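Local coordinates for Melibiose/raffinose/stachyose-binding protein MelE (Bacillus subtilis subsp. subtilis str. 168, PDB 4R6H) that binds melibiose, raffinose and stachyose as the solute-binding component of the MelEDC-MsmX ABC transporter, which imports these sugars, at residues Thr40-Ser45 with Glu307-Ala312; Ala84-Pro89 with Gly103-Asp108; Pro89-Thr94 with Asp325-Met330. All coordinates share one frame; numbering follows the deposited sequence.

From the N terminus, contact 1 starts just after strand 33-38 and closes a loop of 261 residues by joining the turn before helix 44-60 to the residues that lead into strand 310-313. Contact 2 lies wholly within that span: 84-89 meets 103-108 across only 13 residues, tying the end of helix 75-84 to the chain after helix 98-102. Contact 3 starts where 84-89 ends, sharing Pro-89, and joins strand 91-92 to helix 320-331; it therefore crosses both others. Strands 91-92 and 310-313 are neighbours in one antiparallel sheet, which brings contacts 1 and 3 together, and Thr-94 OG1 probably hydrogen-bonds to both Glu-307 OE2 and Thr-310 OG1.

Contact 1. Residues Thr40-Ser45 with Glu307-Ala312; sequences TMSTDS and ERYTLA
Thr-40 meets Tyr-309 at the rim of the aromatic ring, its OG1 lying in the ring plane 3.4 Å from CD1 of Tyr-309 and nearly as close to CE1. With chi1 at 70°, OG1 stands between the backbone N and the carbonyl carbon of its own residue, and it is hydrogen-bonded to Asp-93 OD2, so the hydroxyl that borders the ring already has a polar partner. Met-41 comes next and takes one face. Its CG sits 3.7 Å from the centroid of the Tyr-309 ring and only 5° off the normal, a CH-pi contact almost directly over the centre. Beyond CG the methionine runs extended, which carries SD on above the same face in a looser Met-aromatic contact, 4.9 Å from the centroid, and brings CE to 4.0 Å from Tyr-309 CD2. Phe-50 and Met-339 give the Met-41 side chain further cover. The opposite face of the ring is covered by CG of the preceding residue, Arg-308, at 3.8 Å above the plane, so the ring is sandwiched between two aliphatic methylenes. In this member of the bacterial solute-binding protein 1 family, the contact joins the turn between strand 33-38 and helix 44-60 to the residue just before strand 310-313, within the lobe that holds strands 33-38, 91-92 and 310-313; the last lies between strands 91-92 and 136-137, antiparallel to both. With an alanine in place of Tyr-309, a gap would probably open between the methylenes of Met-41 and Arg-308, and the ring face on which the Met-41 chain rests would be gone. Farther along, Ser-42 OG approaches Tyr-309 OH only to 3.9 Å, too far for a hydrogen bond, before Thr-43 starts helix 44-60 as its N-cap.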
# COMPACT_ATOMS: atom_id res chain seq x y z
N THR A 40 -3.62 9.79 8.22
CA THR A 40 -3.94 8.35 8.38
C THR A 40 -2.85 7.51 9.05
O THR A 40 -2.97 6.29 9.10
CB THR A 40 -4.32 7.69 7.05
OG1 THR A 40 -3.18 7.55 6.17
CG2 THR A 40 -5.47 8.41 6.38
N MET A 41 -1.79 8.16 9.53
CA MET A 41 -0.70 7.43 10.18
C MET A 41 -1.25 6.65 11.37
O MET A 41 -2.14 7.11 12.05
CB MET A 41 0.41 8.35 10.62
CG MET A 41 1.19 8.92 9.48
SD MET A 41 2.50 10.01 10.01
CE MET A 41 3.04 10.74 8.47
N SER A 42 -0.66 5.49 11.60
CA SER A 42 -1.21 4.49 12.54
C SER A 42 -0.26 4.10 13.67
O SER A 42 -0.72 3.77 14.75
CB SER A 42 -1.67 3.24 11.77
OG SER A 42 -0.67 2.72 10.94
N THR A 43 1.04 4.14 13.45
CA THR A 43 1.98 3.61 14.45
C THR A 43 2.49 4.68 15.38
O THR A 43 2.45 5.91 15.08
CB THR A 43 3.19 2.91 13.81
OG1 THR A 43 4.13 3.89 13.36
CG2 THR A 43 2.82 1.97 12.68
N ASP A 44 2.93 4.26 16.56
CA ASP A 44 3.48 5.20 17.50
C ASP A 44 4.66 5.97 16.92
O ASP A 44 4.75 7.16 17.16
CB ASP A 44 3.89 4.51 18.81
CG ASP A 44 2.68 4.08 19.65
OD1 ASP A 44 1.52 4.29 19.25
OD2 ASP A 44 2.88 3.55 20.75
N SER A 45 5.55 5.30 16.17
CA SER A 45 6.74 5.97 15.63
C SER A 45 6.29 7.08 14.68
O SER A 45 6.82 8.18 14.68
CB SER A 45 7.70 5.04 14.88
OG SER A 45 7.06 4.39 13.79
N GLU A 307 1.25 6.25 -3.53
CA GLU A 307 0.86 7.04 -2.36
C GLU A 307 0.76 6.20 -1.15
O GLU A 307 0.11 5.15 -1.18
CB GLU A 307 -0.56 7.58 -2.51
CG GLU A 307 -0.71 8.87 -3.23
CD GLU A 307 -2.12 9.40 -3.11
OE1 GLU A 307 -2.86 9.35 -4.11
OE2 GLU A 307 -2.51 9.82 -2.02
N ARG A 308 1.30 6.67 -0.04
CA ARG A 308 1.04 6.08 1.23
C ARG A 308 0.45 7.17 2.14
O ARG A 308 -0.77 7.22 2.38
CB ARG A 308 2.29 5.40 1.82
CG ARG A 308 2.16 4.95 3.25
CD ARG A 308 1.41 3.67 3.39
NE ARG A 308 1.73 3.07 4.69
CZ ARG A 308 0.96 2.19 5.31
NH1 ARG A 308 -0.18 1.78 4.77
NH2 ARG A 308 1.34 1.70 6.49
N TYR A 309 1.33 8.04 2.65
CA TYR A 309 0.89 9.22 3.41
C TYR A 309 1.22 10.46 2.62
O TYR A 309 2.33 10.64 2.16
CB TYR A 309 1.58 9.28 4.77
CG TYR A 309 1.41 8.06 5.61
CD1 TYR A 309 0.18 7.49 5.83
CD2 TYR A 309 2.52 7.46 6.17
CE1 TYR A 309 0.05 6.38 6.66
CE2 TYR A 309 2.40 6.35 6.96
CZ TYR A 309 1.16 5.81 7.18
OH TYR A 309 0.97 4.69 7.97
N THR A 310 0.24 11.38 2.53
CA THR A 310 0.48 12.64 1.86
C THR A 310 0.01 13.82 2.70
O THR A 310 -0.71 13.64 3.68
CB THR A 310 -0.22 12.75 0.49
OG1 THR A 310 -1.64 12.86 0.70
CG2 THR A 310 0.06 11.54 -0.40
N LEU A 311 0.47 14.99 2.31
CA LEU A 311 -0.02 16.28 2.80
C LEU A 311 -0.55 16.99 1.57
O LEU A 311 0.23 17.41 0.70
CB LEU A 311 1.09 17.12 3.46
CG LEU A 311 1.47 16.63 4.85
CD1 LEU A 311 2.82 17.17 5.31
CD2 LEU A 311 0.39 17.00 5.89
N ALA A 312 -1.87 17.14 1.51
CA ALA A 312 -2.57 17.94 0.53
C ALA A 312 -3.12 19.16 1.25
O ALA A 312 -3.53 19.07 2.41
CB ALA A 312 -3.71 17.14 -0.08

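Contact 2. Residues Ala84-Pro89 with Gly103-Asp108; sequences AANDLP and GEYTAD
Leu-88 and Tyr-105 supply the apolar part of this contact, their side chains crossing at about a right angle. Both methyls of the leucine are used. CD2 lies against the root of the tyrosine, 3.6 Å from CB of Tyr-105, while CD1 reaches the ring itself obliquely, 3.7 Å from CD1 of Tyr-105. In Leu-88, CG stands anti to the carbonyl carbon (chi1 -77°), which points the two methyls at the tyrosine. Trp-314 touches Leu-88 as well, and Met-83 of helix 75-84 packs on Tyr-105. Asn-86 adds to the packing farther along the same CD1-CE1 edge. Its ND2 lies near the ring plane, 4.0 Å from CE1 of Tyr-105; the amide is tilted 52° from the ring, so this is an edge approach with no stacking.

The polar part is a water that bridges the two side chains. It accepts a hydrogen bond of 2.6 Å from Tyr-105 OH and donates one of 3.0 Å to Asn-86 OD1. The water oxygen lies in the plane of the tyrosine ring.

Asn-86 owes its place to the backbone: it is the first residue to leave helix 75-84, with a positive phi of 48° and two bonds back into the last turn, a Schellman motif. The chain leaves the helix there, and two residues on Leu-88 points toward the tyrosine. The contact thus ties the C-terminal end of helix 75-84 to the loop after helix 98-102, which is backbone-bonded through Tyr-105 to Lys-315 and through Ala-107 to Ala-313. The chemistry implies a division along Tyr-105, with leucine methyls packed on its base and a water linking its hydroxyl to Asn-86 OD1, which probably steadies the ring without any direct hydrogen bond between the segments.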
# COMPACT_ATOMS: atom_id res chain seq x y z
N ALA A 84 -18.37 17.39 2.34
CA ALA A 84 -19.79 17.79 2.13
C ALA A 84 -20.09 19.17 2.72
O ALA A 84 -20.90 19.94 2.18
CB ALA A 84 -20.72 16.75 2.72
N ALA A 85 -19.45 19.50 3.84
CA ALA A 85 -19.57 20.79 4.51
C ALA A 85 -18.73 21.93 3.88
O ALA A 85 -18.82 23.08 4.32
CB ALA A 85 -19.21 20.64 5.96
N ASN A 86 -17.90 21.58 2.90
CA ASN A 86 -16.85 22.48 2.41
C ASN A 86 -16.07 23.10 3.58
O ASN A 86 -15.91 24.31 3.67
CB ASN A 86 -17.46 23.52 1.46
CG ASN A 86 -17.12 23.22 0.03
OD1 ASN A 86 -17.99 22.85 -0.77
ND2 ASN A 86 -15.83 23.32 -0.30
N ASP A 87 -15.60 22.22 4.47
CA ASP A 87 -14.99 22.57 5.73
C ASP A 87 -13.87 21.58 6.03
O ASP A 87 -13.88 20.85 7.02
CB ASP A 87 -16.03 22.57 6.88
CG ASP A 87 -15.44 23.04 8.20
OD1 ASP A 87 -14.56 23.94 8.16
OD2 ASP A 87 -15.86 22.51 9.27
N LEU A 88 -12.87 21.63 5.16
CA LEU A 88 -11.76 20.72 5.23
C LEU A 88 -10.71 21.18 6.22
O LEU A 88 -10.61 22.34 6.52
CB LEU A 88 -11.13 20.52 3.86
CG LEU A 88 -11.89 19.60 2.89
CD1 LEU A 88 -13.13 20.30 2.32
CD2 LEU A 88 -10.98 19.12 1.79
N PRO A 89 -9.92 20.24 6.72
CA PRO A 89 -8.74 20.65 7.42
C PRO A 89 -7.83 21.43 6.48
O PRO A 89 -7.92 21.29 5.26
CB PRO A 89 -8.07 19.32 7.79
CG PRO A 89 -9.08 18.26 7.51
CD PRO A 89 -9.87 18.80 6.40
N GLY A 103 -9.72 15.38 -5.82
CA GLY A 103 -9.34 16.24 -6.93
C GLY A 103 -9.93 17.64 -6.86
O GLY A 103 -9.23 18.62 -7.14
N GLU A 104 -11.19 17.75 -6.47
CA GLU A 104 -11.86 19.04 -6.41
C GLU A 104 -11.51 19.92 -5.22
O GLU A 104 -11.93 21.05 -5.17
CB GLU A 104 -13.39 18.85 -6.42
CG GLU A 104 -13.94 18.10 -7.62
CD GLU A 104 -13.43 18.65 -8.95
OE1 GLU A 104 -13.30 19.88 -9.09
OE2 GLU A 104 -13.14 17.83 -9.85
N TYR A 105 -10.77 19.41 -4.25
CA TYR A 105 -10.49 20.17 -3.02
C TYR A 105 -9.01 20.57 -2.86
O TYR A 105 -8.70 21.38 -2.02
CB TYR A 105 -10.91 19.35 -1.80
CG TYR A 105 -12.39 19.01 -1.81
CD1 TYR A 105 -13.32 19.92 -1.35
CD2 TYR A 105 -12.84 17.80 -2.32
CE1 TYR A 105 -14.69 19.64 -1.39
CE2 TYR A 105 -14.20 17.50 -2.35
CZ TYR A 105 -15.10 18.43 -1.90
OH TYR A 105 -16.44 18.11 -1.93
N THR A 106 -8.13 19.90 -3.60
CA THR A 106 -6.69 20.07 -3.39
C THR A 106 -6.15 21.31 -4.06
O THR A 106 -6.53 21.64 -5.21
CB THR A 106 -5.90 18.87 -3.90
OG1 THR A 106 -6.39 18.49 -5.19
CG2 THR A 106 -6.06 17.68 -2.98
N ALA A 107 -5.27 22.01 -3.34
CA ALA A 107 -4.45 23.07 -3.96
C ALA A 107 -3.40 22.46 -4.86
O ALA A 107 -2.76 21.48 -4.50
CB ALA A 107 -3.78 23.90 -2.89
N ASP A 108 -3.20 23.07 -6.03
CA ASP A 108 -2.18 22.67 -6.93
C ASP A 108 -0.83 23.08 -6.38
O ASP A 108 -0.60 24.27 -6.12
CB ASP A 108 -2.49 23.28 -8.30
CG ASP A 108 -1.59 22.83 -9.39
OD1 ASP A 108 -0.50 22.27 -9.15
OD2 ASP A 108 -1.96 23.09 -10.58
O HOH W 1 -18.26 19.94 -1.35

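Contact 3. Residues Pro89-Thr94 with Asp325-Met330; sequences PDLFDT and DFIAFM
Leu-91 pushes its two methyls against neighbouring side chains of helix 320-331, one methyl to each. CD1 packs on Phe-326, 3.8 Å from ring atom CD1 of the phenylalanine and almost as near to its CB; it comes in obliquely, beside the base of the ring. CD2 meets the end of Ile-327 at 3.7 Å from CD1 of that residue, with Ile-327 CG1 close behind. The isoleucine does not point straight at the strand, but its extended chain (chi2 172°) brings the terminal methyl round to the leucine. Phe-326, in contrast, starts out toward the strand. The contact is wholly apolar and buried, and rests on van der Waals fit between aliphatic carbons and one ring. Leu-91 thereby joins strand 91-92 to the face of helix 320-331 that carries Phe-326 and Ile-327. Around it, Ile-37 of strand 33-38 touches both Leu-91 and Phe-326, and Phe-57 of helix 44-60 meets the Phe-326 ring edge-to-face. Leu-311 of strand 310-313 packs on Ile-327. Strand 91-92 is backbone-bonded on one side to 33-38 and on the other to 310-313, so helix 320-331 packs against all three, with helix 44-60 at its flank.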
# COMPACT_ATOMS: atom_id res chain seq x y z
N PRO A 89 -9.92 20.24 6.72
CA PRO A 89 -8.74 20.65 7.42
C PRO A 89 -7.83 21.43 6.48
O PRO A 89 -7.92 21.29 5.26
CB PRO A 89 -8.07 19.32 7.79
CG PRO A 89 -9.08 18.26 7.51
CD PRO A 89 -9.87 18.80 6.40
N ASP A 90 -6.91 22.20 7.05
CA ASP A 90 -5.97 22.97 6.22
C ASP A 90 -5.07 22.03 5.39
O ASP A 90 -4.81 22.26 4.23
CB ASP A 90 -5.13 23.91 7.06
CG ASP A 90 -5.99 24.87 7.90
OD1 ASP A 90 -6.91 25.50 7.31
OD2 ASP A 90 -5.77 24.93 9.13
N LEU A 91 -4.66 20.97 6.05
CA LEU A 91 -3.84 19.93 5.41
C LEU A 91 -4.46 18.58 5.73
O LEU A 91 -4.89 18.35 6.88
CB LEU A 91 -2.43 19.97 5.97
CG LEU A 91 -1.54 21.14 5.54
CD1 LEU A 91 -0.36 21.34 6.49
CD2 LEU A 91 -1.06 20.96 4.12
N PHE A 92 -4.46 17.70 4.76
CA PHE A 92 -5.05 16.38 4.95
C PHE A 92 -4.31 15.33 4.12
O PHE A 92 -3.65 15.62 3.15
CB PHE A 92 -6.55 16.40 4.67
CG PHE A 92 -6.91 16.93 3.33
CD1 PHE A 92 -7.11 18.31 3.14
CD2 PHE A 92 -7.00 16.10 2.24
CE1 PHE A 92 -7.39 18.79 1.87
CE2 PHE A 92 -7.32 16.60 0.98
CZ PHE A 92 -7.50 17.94 0.81
N ASP A 93 -4.48 14.09 4.53
CA ASP A 93 -3.84 12.93 3.89
C ASP A 93 -4.78 12.35 2.84
O ASP A 93 -5.96 12.02 3.14
CB ASP A 93 -3.55 11.95 5.01
CG ASP A 93 -2.66 10.75 4.61
OD1 ASP A 93 -2.39 10.54 3.42
OD2 ASP A 93 -2.27 10.02 5.59
N THR A 94 -4.31 12.24 1.61
CA THR A 94 -5.13 11.65 0.57
C THR A 94 -5.04 10.11 0.49
O THR A 94 -5.87 9.50 -0.16
CB THR A 94 -4.83 12.27 -0.80
OG1 THR A 94 -3.44 12.09 -1.11
CG2 THR A 94 -5.11 13.77 -0.76
N ASP A 325 3.66 26.55 3.80
CA ASP A 325 4.89 26.71 4.57
C ASP A 325 5.19 25.39 5.31
O ASP A 325 6.35 24.97 5.42
CB ASP A 325 4.80 27.83 5.62
CG ASP A 325 4.82 29.23 5.04
OD1 ASP A 325 5.25 29.46 3.90
OD2 ASP A 325 4.36 30.12 5.80
N PHE A 326 4.13 24.73 5.81
CA PHE A 326 4.33 23.50 6.56
C PHE A 326 4.82 22.36 5.61
O PHE A 326 5.70 21.56 5.97
CB PHE A 326 3.03 23.09 7.28
CG PHE A 326 3.21 21.94 8.23
CD1 PHE A 326 3.09 20.63 7.82
CD2 PHE A 326 3.55 22.17 9.53
CE1 PHE A 326 3.30 19.60 8.69
CE2 PHE A 326 3.77 21.14 10.41
CZ PHE A 326 3.66 19.84 9.99
N ILE A 327 4.20 22.27 4.43
CA ILE A 327 4.65 21.29 3.44
C ILE A 327 6.14 21.52 3.11
O ILE A 327 6.94 20.58 3.07
CB ILE A 327 3.77 21.33 2.18
CG1 ILE A 327 2.37 20.78 2.48
CG2 ILE A 327 4.43 20.56 1.06
CD1 ILE A 327 1.37 20.96 1.35
N ALA A 328 6.50 22.79 2.83
CA ALA A 328 7.90 23.10 2.51
C ALA A 328 8.84 22.71 3.63
O ALA A 328 9.95 22.23 3.38
CB ALA A 328 8.06 24.57 2.14
N PHE A 329 8.41 22.91 4.88
CA PHE A 329 9.17 22.54 6.03
C PHE A 329 9.36 21.01 6.04
O PHE A 329 10.45 20.51 6.29
CB PHE A 329 8.47 23.03 7.31
CG PHE A 329 9.11 22.57 8.57
CD1 PHE A 329 8.71 21.38 9.15
CD2 PHE A 329 10.07 23.33 9.23
CE1 PHE A 329 9.29 20.90 10.31
CE2 PHE A 329 10.65 22.88 10.41
CZ PHE A 329 10.24 21.67 10.96
N MET A 330 8.27 20.26 5.87
CA MET A 330 8.34 18.80 5.87
C MET A 330 9.25 18.24 4.75
O MET A 330 9.88 17.18 4.93
CB MET A 330 6.93 18.22 5.74
CG MET A 330 6.09 18.39 6.99
SD MET A 330 6.66 17.56 8.48
CE MET A 330 6.40 15.83 8.05